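Local coordinates for Lmo0135 protein (Listeria monocytogenes EGD-e, PDB 5ISU) that probably serves as the extracellular substrate-binding component of an ABC transporter, in a family generally assigned to peptide uptake, at residues A[75-80]-A[133-138]; A[83-88]-A[153-158]; A[277-282]-A[365-370]. One frame throughout, in Å; residues are numbered along the deposited sequence. Where two conformers were deposited one is given.

Interaction 1: A[75-80]-A[133-138]; sequences YTVKLK and VKFTLP
Tyr-75 and Phe-135 face each other as a hydrogen-bonded pair of an antiparallel ladder that joins two neighbouring strands of a five-stranded sheet in this family 5 solute-binding protein. Phe-135 N donates to Tyr-75 O at 2.8 Å and Tyr-75 N donates back to Phe-135 O at 2.9 Å, the second bond being less straight (153° at the hydrogen). Two residues on, Val-77 and Val-133 form the next such pair, with Val-77 N to Val-133 O at 2.8 Å and Val-133 N to Val-77 O at 2.9 Å. Between them Thr-76 and Lys-134 make a non-hydrogen-bonded pair, and Thr-76 CA sends a CA-H...O contact of 3.5 Å to Val-133 O.

Tyr-75, Val-77, Val-133 and Phe-135 put their side chains on one face of the sheet. Phe-135 CG stands beside its own backbone N (chi1 -65°), a turn that brings the ring edge alongside the opposite strand: Tyr-75 O and Val-77 CG2 both lie near the ring plane, CG2 being 3.8 Å from Phe-135 CE1. Past the last bridge, Leu-137 meets the Tyr-75 ring obliquely, its CD1 methyl 3.6 Å from Tyr-75 CE1. Helix 93-104 packs against Val-133 and Phe-135. Along the other edge of strand 74-79, strand 63-68 continues the sheet. The rings of Tyr-75 and Phe-135 each meet Phe-144 of helix 144-148 edge-to-face.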
# COMPACT_ATOMS: atom_id res chain seq x y z
N TYR A 75 -2.54 -8.74 24.29
CA TYR A 75 -3.23 -7.60 23.70
C TYR A 75 -4.73 -7.79 23.93
O TYR A 75 -5.31 -8.76 23.47
CB TYR A 75 -2.94 -7.50 22.19
CG TYR A 75 -1.51 -7.14 21.84
CD1 TYR A 75 -0.46 -8.01 22.07
CD2 TYR A 75 -1.22 -5.93 21.23
CE1 TYR A 75 0.86 -7.67 21.74
CE2 TYR A 75 0.08 -5.58 20.89
CZ TYR A 75 1.12 -6.45 21.14
OH TYR A 75 2.41 -6.08 20.80
N THR A 76 -5.35 -6.85 24.62
CA THR A 76 -6.77 -6.91 24.91
C THR A 76 -7.52 -5.83 24.15
O THR A 76 -7.24 -4.64 24.32
CB THR A 76 -7.01 -6.71 26.41
OG1 THR A 76 -6.30 -7.70 27.15
CG2 THR A 76 -8.48 -6.81 26.75
N VAL A 77 -8.48 -6.25 23.32
CA VAL A 77 -9.31 -5.34 22.53
C VAL A 77 -10.74 -5.35 23.06
O VAL A 77 -11.36 -6.41 23.18
CB VAL A 77 -9.36 -5.76 21.04
CG1 VAL A 77 -10.24 -4.81 20.23
CG2 VAL A 77 -7.96 -5.83 20.44
N LYS A 78 -11.26 -4.16 23.37
CA LYS A 78 -12.64 -3.98 23.82
C LYS A 78 -13.43 -3.43 22.63
O LYS A 78 -13.01 -2.45 22.02
CB LYS A 78 -12.73 -2.97 24.96
CG LYS A 78 -12.29 -3.43 26.35
CD LYS A 78 -13.28 -4.42 26.97
CE LYS A 78 -13.14 -4.50 28.49
NZ LYS A 78 -11.78 -4.86 28.99
N LEU A 79 -14.58 -4.03 22.32
CA LEU A 79 -15.44 -3.59 21.20
C LEU A 79 -16.52 -2.64 21.68
O LEU A 79 -16.85 -2.60 22.84
CB LEU A 79 -16.15 -4.79 20.55
CG LEU A 79 -15.31 -5.89 19.88
CD1 LEU A 79 -16.20 -6.95 19.24
CD2 LEU A 79 -14.41 -5.28 18.83
N LYS A 80 -17.10 -1.90 20.74
CA LYS A 80 -18.24 -1.04 21.06
C LYS A 80 -19.47 -1.95 21.31
O LYS A 80 -19.50 -3.09 20.85
CB LYS A 80 -18.48 -0.02 19.94
CG LYS A 80 -17.36 1.02 19.89
CD LYS A 80 -17.50 2.06 18.77
CE LYS A 80 -16.31 3.02 18.86
NZ LYS A 80 -16.17 3.92 17.70
N VAL A 133 -12.00 -9.19 23.35
CA VAL A 133 -11.13 -10.16 22.67
C VAL A 133 -9.75 -10.08 23.32
O VAL A 133 -9.23 -8.98 23.51
CB VAL A 133 -10.96 -9.80 21.18
CG1 VAL A 133 -10.25 -10.92 20.44
CG2 VAL A 133 -12.30 -9.52 20.52
N LYS A 134 -9.18 -11.23 23.68
CA LYS A 134 -7.85 -11.29 24.30
C LYS A 134 -6.92 -12.10 23.40
O LYS A 134 -7.21 -13.26 23.10
CB LYS A 134 -7.90 -11.98 25.67
CG LYS A 134 -6.57 -11.99 26.40
CD LYS A 134 -6.41 -13.17 27.34
CE LYS A 134 -7.39 -13.15 28.50
NZ LYS A 134 -7.22 -14.34 29.37
N PHE A 135 -5.82 -11.47 22.96
CA PHE A 135 -4.82 -12.13 22.14
C PHE A 135 -3.62 -12.42 23.03
O PHE A 135 -3.18 -11.53 23.76
CB PHE A 135 -4.30 -11.23 21.01
CG PHE A 135 -5.32 -10.85 19.96
CD1 PHE A 135 -6.07 -9.70 20.10
CD2 PHE A 135 -5.45 -11.59 18.80
CE1 PHE A 135 -6.98 -9.31 19.12
CE2 PHE A 135 -6.35 -11.22 17.82
CZ PHE A 135 -7.12 -10.08 17.97
N THR A 136 -3.10 -13.63 22.95
CA THR A 136 -1.94 -14.03 23.73
C THR A 136 -0.86 -14.51 22.76
O THR A 136 -1.02 -15.54 22.11
CB THR A 136 -2.29 -15.11 24.76
OG1 THR A 136 -3.16 -16.08 24.15
CG2 THR A 136 -3.03 -14.50 25.95
N LEU A 137 0.21 -13.73 22.65
CA LEU A 137 1.33 -14.05 21.76
C LEU A 137 2.25 -15.02 22.42
O LEU A 137 2.39 -14.96 23.64
CB LEU A 137 2.17 -12.81 21.45
CG LEU A 137 1.52 -11.70 20.65
CD1 LEU A 137 2.51 -10.56 20.49
CD2 LEU A 137 1.08 -12.21 19.31
N PRO A 138 2.92 -15.87 21.63
CA PRO A 138 3.91 -16.84 22.17
C PRO A 138 5.23 -16.16 22.59
O PRO A 138 5.84 -16.54 23.58
CB PRO A 138 4.13 -17.81 21.01
CG PRO A 138 3.78 -17.02 19.77
CD PRO A 138 2.71 -16.05 20.18

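Interaction 2: A[83-88]-A[153-158]; sequences LTWHDG and PIPKHI. With EDO (1,2-ethanediol), chain B.
Trp-85 opens a type I turn, closed by Gly-88 N to Trp-85 O, and faces Pro-155, the N-cap residue of helix 156-159, across 7.6 Å between CA atoms. Its indole lies against the Pro-153 to Pro-155 backbone. Pro-155 CB sits over the centre of the six-membered ring, 3.8 Å from its centroid and almost along the ring normal, a CH-pi contact. At the far rim Trp-85 CH2 meets Pro-153 O at 3.4 Å, with the oxygen near the ring plane. Asp-95 of helix 93-104 links both sides, OD2 accepting from Trp-85 NE1 and OD1 from Lys-156 N in the first turn of the helix.

Asp-87, two residues along the turn, and His-157 approach from opposite directions. His-157 CG lies between its backbone N and carbonyl carbon (chi1 74°), sending the imidazole out to the carboxylate. His-157 NE2 donates to the syn lone pair of Asp-87 OD2 at 2.6 Å and 170°; the oxygen lies in the imidazole plane, although the carboxylate is turned 47° from it. Such a short, straight bond to a carboxylate would probably favour a protonated imidazole, adding charge attraction at the more exposed side of the contact, where Asp-87 lies.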
# COMPACT_ATOMS: atom_id res chain seq x y z
N LEU A 83 -23.12 -3.34 18.33
CA LEU A 83 -22.76 -3.41 16.92
C LEU A 83 -23.54 -4.52 16.22
O LEU A 83 -23.83 -5.54 16.83
CB LEU A 83 -21.28 -3.74 16.77
CG LEU A 83 -20.30 -2.72 17.34
CD1 LEU A 83 -18.89 -3.29 17.23
CD2 LEU A 83 -20.43 -1.39 16.60
N THR A 84 -23.85 -4.32 14.95
CA THR A 84 -24.52 -5.33 14.16
C THR A 84 -23.95 -5.40 12.76
O THR A 84 -23.29 -4.46 12.29
CB THR A 84 -26.03 -5.07 14.03
OG1 THR A 84 -26.25 -3.79 13.40
CG2 THR A 84 -26.72 -5.10 15.40
N TRP A 85 -24.19 -6.53 12.13
CA TRP A 85 -23.82 -6.77 10.73
C TRP A 85 -25.00 -6.27 9.89
O TRP A 85 -26.05 -5.93 10.45
CB TRP A 85 -23.60 -8.27 10.45
CG TRP A 85 -22.47 -8.84 11.15
CD1 TRP A 85 -22.49 -9.58 12.29
CD2 TRP A 85 -21.09 -8.74 10.76
NE1 TRP A 85 -21.22 -9.95 12.64
CE2 TRP A 85 -20.33 -9.45 11.72
CE3 TRP A 85 -20.42 -8.12 9.70
CZ2 TRP A 85 -18.94 -9.56 11.65
CZ3 TRP A 85 -19.03 -8.23 9.63
CH2 TRP A 85 -18.31 -8.96 10.60
N HIS A 86 -24.84 -6.26 8.56
CA HIS A 86 -25.90 -5.75 7.66
C HIS A 86 -27.23 -6.52 7.67
O HIS A 86 -28.26 -5.96 7.34
CB HIS A 86 -25.40 -5.62 6.21
CG HIS A 86 -24.29 -4.63 6.06
ND1 HIS A 86 -23.31 -4.74 5.09
CD2 HIS A 86 -23.96 -3.56 6.81
CE1 HIS A 86 -22.46 -3.74 5.22
NE2 HIS A 86 -22.83 -3.01 6.26
N ASP A 87 -27.18 -7.79 8.06
CA ASP A 87 -28.38 -8.62 8.15
C ASP A 87 -29.02 -8.60 9.55
O ASP A 87 -29.93 -9.38 9.81
CB ASP A 87 -28.06 -10.05 7.68
CG ASP A 87 -26.90 -10.67 8.44
OD1 ASP A 87 -26.48 -10.10 9.48
OD2 ASP A 87 -26.41 -11.75 8.01
N GLY A 88 -28.53 -7.74 10.44
CA GLY A 88 -29.11 -7.59 11.78
C GLY A 88 -28.52 -8.41 12.91
O GLY A 88 -28.84 -8.16 14.08
N PRO A 153 -13.03 -7.67 10.67
CA PRO A 153 -13.61 -8.97 10.94
C PRO A 153 -14.64 -9.41 9.90
O PRO A 153 -15.22 -8.57 9.17
CB PRO A 153 -14.29 -8.78 12.31
CG PRO A 153 -14.52 -7.34 12.44
CD PRO A 153 -13.39 -6.68 11.70
N ILE A 154 -14.82 -10.73 9.80
CA ILE A 154 -15.85 -11.32 8.92
C ILE A 154 -16.91 -11.98 9.82
O ILE A 154 -16.67 -12.18 11.00
CB ILE A 154 -15.27 -12.25 7.83
CG1 ILE A 154 -14.55 -13.47 8.40
CG2 ILE A 154 -14.31 -11.45 6.95
CD1 ILE A 154 -14.05 -14.43 7.34
N PRO A 155 -18.11 -12.23 9.29
CA PRO A 155 -19.15 -12.78 10.16
C PRO A 155 -19.11 -14.31 10.33
O PRO A 155 -19.07 -15.05 9.35
CB PRO A 155 -20.44 -12.32 9.50
CG PRO A 155 -20.10 -12.06 8.09
CD PRO A 155 -18.65 -11.71 8.02
N LYS A 156 -19.13 -14.75 11.59
CA LYS A 156 -19.10 -16.16 11.93
C LYS A 156 -20.39 -16.85 11.45
O LYS A 156 -20.33 -17.89 10.78
CB LYS A 156 -18.91 -16.30 13.45
CG LYS A 156 -18.90 -17.72 14.03
CD LYS A 156 -18.64 -17.65 15.53
CE LYS A 156 -18.76 -19.00 16.24
NZ LYS A 156 -17.74 -19.99 15.80
N HIS A 157 -21.55 -16.24 11.71
CA HIS A 157 -22.82 -16.85 11.30
C HIS A 157 -22.92 -17.12 9.77
O HIS A 157 -23.72 -17.95 9.34
CB HIS A 157 -24.02 -16.02 11.79
CG HIS A 157 -24.24 -14.75 11.02
ND1 HIS A 157 -23.55 -13.59 11.28
CD2 HIS A 157 -25.10 -14.46 10.02
CE1 HIS A 157 -23.95 -12.64 10.45
NE2 HIS A 157 -24.91 -13.14 9.68
N ILE A 158 -22.11 -16.43 8.99
CA ILE A 158 -22.08 -16.60 7.53
C ILE A 158 -21.04 -17.64 7.08
O ILE A 158 -21.34 -18.50 6.26
CB ILE A 158 -21.74 -15.26 6.81
CG1 ILE A 158 -22.78 -14.16 7.12
CG2 ILE A 158 -21.62 -15.44 5.30
CD1 ILE A 158 -24.20 -14.48 6.70
C1 EDO B . -14.02 -21.22 15.09
O1 EDO B . -13.09 -21.25 14.01
C2 EDO B . -13.59 -20.16 16.10
O2 EDO B . -14.72 -19.43 16.56

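Interaction 3: A[277-282]-A[365-370]; sequences QALSYA and KEIGVT
A Schellman motif ends helix 351-365, and Ile-367, the residue before its glycine, packs against segment 277-282 on helix 273-281. Ile-367 CD1 does most of the touching: it lies 4.0 Å from Ala-282 CB and 3.8 Å from Ala-278 O, with Leu-279 CD2 a little farther off. The CG2 branch also reaches Ala-282 CB, at 4.0 Å, so two methyl groups of the isoleucine share one alanine methyl. With CG1 placed between backbone N and carbonyl carbon (chi1 66°) and the chain then extended, CD1 is carried out to the helix.

In the Schellman motif Gly-368 takes a positive phi of 78° at the C-prime position; Gly-368 N bonds to Lys-365 O, and Val-369 N to Tyr-364 O. The reversal leads into strand 370-376 and brings Val-369 to the same apolar patch, where its CG1 comes within 4.5 Å of Leu-279 CD2, a looser touch. Ala-327 of helix 324-334 packs on Ile-367, and Leu-330 of the same helix on Ala-278. Beside these apolar contacts, polar bonds from helix 351-365 reach the same segment: Tyr-364 OH bonds to Leu-279 O, and Gln-363 NE2 to Ala-282 O.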
# COMPACT_ATOMS: atom_id res chain seq x y z
N GLN A 277 27.00 3.65 -6.16
CA GLN A 277 27.08 5.02 -5.66
C GLN A 277 27.26 6.00 -6.81
O GLN A 277 26.69 7.10 -6.79
CB GLN A 277 28.20 5.18 -4.65
CG GLN A 277 27.95 4.47 -3.33
CD GLN A 277 29.15 4.55 -2.39
OE1 GLN A 277 30.26 4.81 -2.82
NE2 GLN A 277 28.91 4.31 -1.10
N ALA A 278 28.04 5.60 -7.81
CA ALA A 278 28.22 6.45 -9.00
C ALA A 278 26.87 6.70 -9.70
O ALA A 278 26.58 7.82 -10.11
CB ALA A 278 29.21 5.83 -9.96
N LEU A 279 26.05 5.65 -9.78
CA LEU A 279 24.74 5.71 -10.43
C LEU A 279 23.68 6.42 -9.59
O LEU A 279 22.54 6.59 -10.03
CB LEU A 279 24.26 4.30 -10.81
CG LEU A 279 25.16 3.49 -11.75
CD1 LEU A 279 24.65 2.06 -11.89
CD2 LEU A 279 25.32 4.15 -13.11
N SER A 280 24.06 6.79 -8.37
CA SER A 280 23.19 7.56 -7.48
C SER A 280 23.60 9.03 -7.59
O SER A 280 22.76 9.93 -7.81
CB SER A 280 23.31 7.06 -6.03
OG SER A 280 23.00 5.68 -5.95
N TYR A 281 24.89 9.28 -7.43
CA TYR A 281 25.45 10.63 -7.55
C TYR A 281 25.21 11.30 -8.91
O TYR A 281 25.31 12.51 -9.02
CB TYR A 281 26.96 10.63 -7.31
CG TYR A 281 27.38 10.62 -5.86
CD1 TYR A 281 27.13 11.73 -5.04
CD2 TYR A 281 28.13 9.57 -5.33
CE1 TYR A 281 27.55 11.75 -3.72
CE2 TYR A 281 28.56 9.59 -4.01
CZ TYR A 281 28.27 10.69 -3.21
OH TYR A 281 28.69 10.71 -1.91
N ALA A 282 24.94 10.52 -9.95
CA ALA A 282 24.68 11.10 -11.26
C ALA A 282 23.27 11.69 -11.37
O ALA A 282 22.98 12.41 -12.33
CB ALA A 282 24.88 10.05 -12.35
N LYS A 365 24.82 8.63 -19.46
CA LYS A 365 25.65 8.99 -20.61
C LYS A 365 26.73 9.98 -20.19
O LYS A 365 27.90 9.80 -20.53
CB LYS A 365 24.85 9.60 -21.76
CG LYS A 365 24.21 8.61 -22.72
CD LYS A 365 23.68 9.33 -23.96
CE LYS A 365 23.09 8.34 -24.96
NZ LYS A 365 22.60 9.00 -26.20
N GLU A 366 26.32 11.01 -19.44
CA GLU A 366 27.24 12.07 -19.01
C GLU A 366 28.37 11.60 -18.07
O GLU A 366 29.38 12.29 -17.95
CB GLU A 366 26.46 13.24 -18.39
CG GLU A 366 27.28 14.52 -18.28
CD GLU A 366 26.49 15.71 -17.79
OE1 GLU A 366 27.06 16.82 -17.77
OE2 GLU A 366 25.30 15.54 -17.44
N ILE A 367 28.21 10.45 -17.42
CA ILE A 367 29.30 9.91 -16.57
C ILE A 367 30.03 8.75 -17.25
O ILE A 367 30.71 7.96 -16.59
CB ILE A 367 28.84 9.51 -15.13
CG1 ILE A 367 27.88 8.32 -15.13
CG2 ILE A 367 28.23 10.70 -14.42
CD1 ILE A 367 27.70 7.67 -13.76
N GLY A 368 29.89 8.64 -18.58
CA GLY A 368 30.56 7.60 -19.36
C GLY A 368 29.95 6.21 -19.32
O GLY A 368 30.61 5.24 -19.71
N VAL A 369 28.70 6.10 -18.86
CA VAL A 369 28.00 4.80 -18.77
C VAL A 369 26.85 4.74 -19.78
O VAL A 369 26.04 5.65 -19.83
CB VAL A 369 27.43 4.56 -17.34
CG1 VAL A 369 26.63 3.26 -17.27
CG2 VAL A 369 28.55 4.57 -16.31
N THR A 370 26.80 3.67 -20.58
CA THR A 370 25.75 3.50 -21.60
C THR A 370 24.59 2.68 -21.03
O THR A 370 24.80 1.56 -20.56
CB THR A 370 26.29 2.80 -22.86
OG1 THR A 370 27.45 3.50 -23.34
CG2 THR A 370 25.23 2.75 -23.97

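Overall arrangement
From the N terminus, segment 75-80 comes first and segment 83-88 follows soon, in the loop before helix 93-104. Segment 133-138 then closes interaction 1, and segment 153-158 closes interaction 2, so the two loops cross rather than nest. Their centres lie about 19 Å apart. Interaction 1 joins two inner strands of the five-stranded sheet, whereas interaction 2 ties the loop after one of those strands to the start of helix 156-159. Interaction 3 follows in series on the opposite side of the chain's centre, about 53 and 58 Å from the other two between centres. It joins the C-terminal part of helix 273-281 to the turn between helix 351-365 and strand 370-376 of another, mixed sheet.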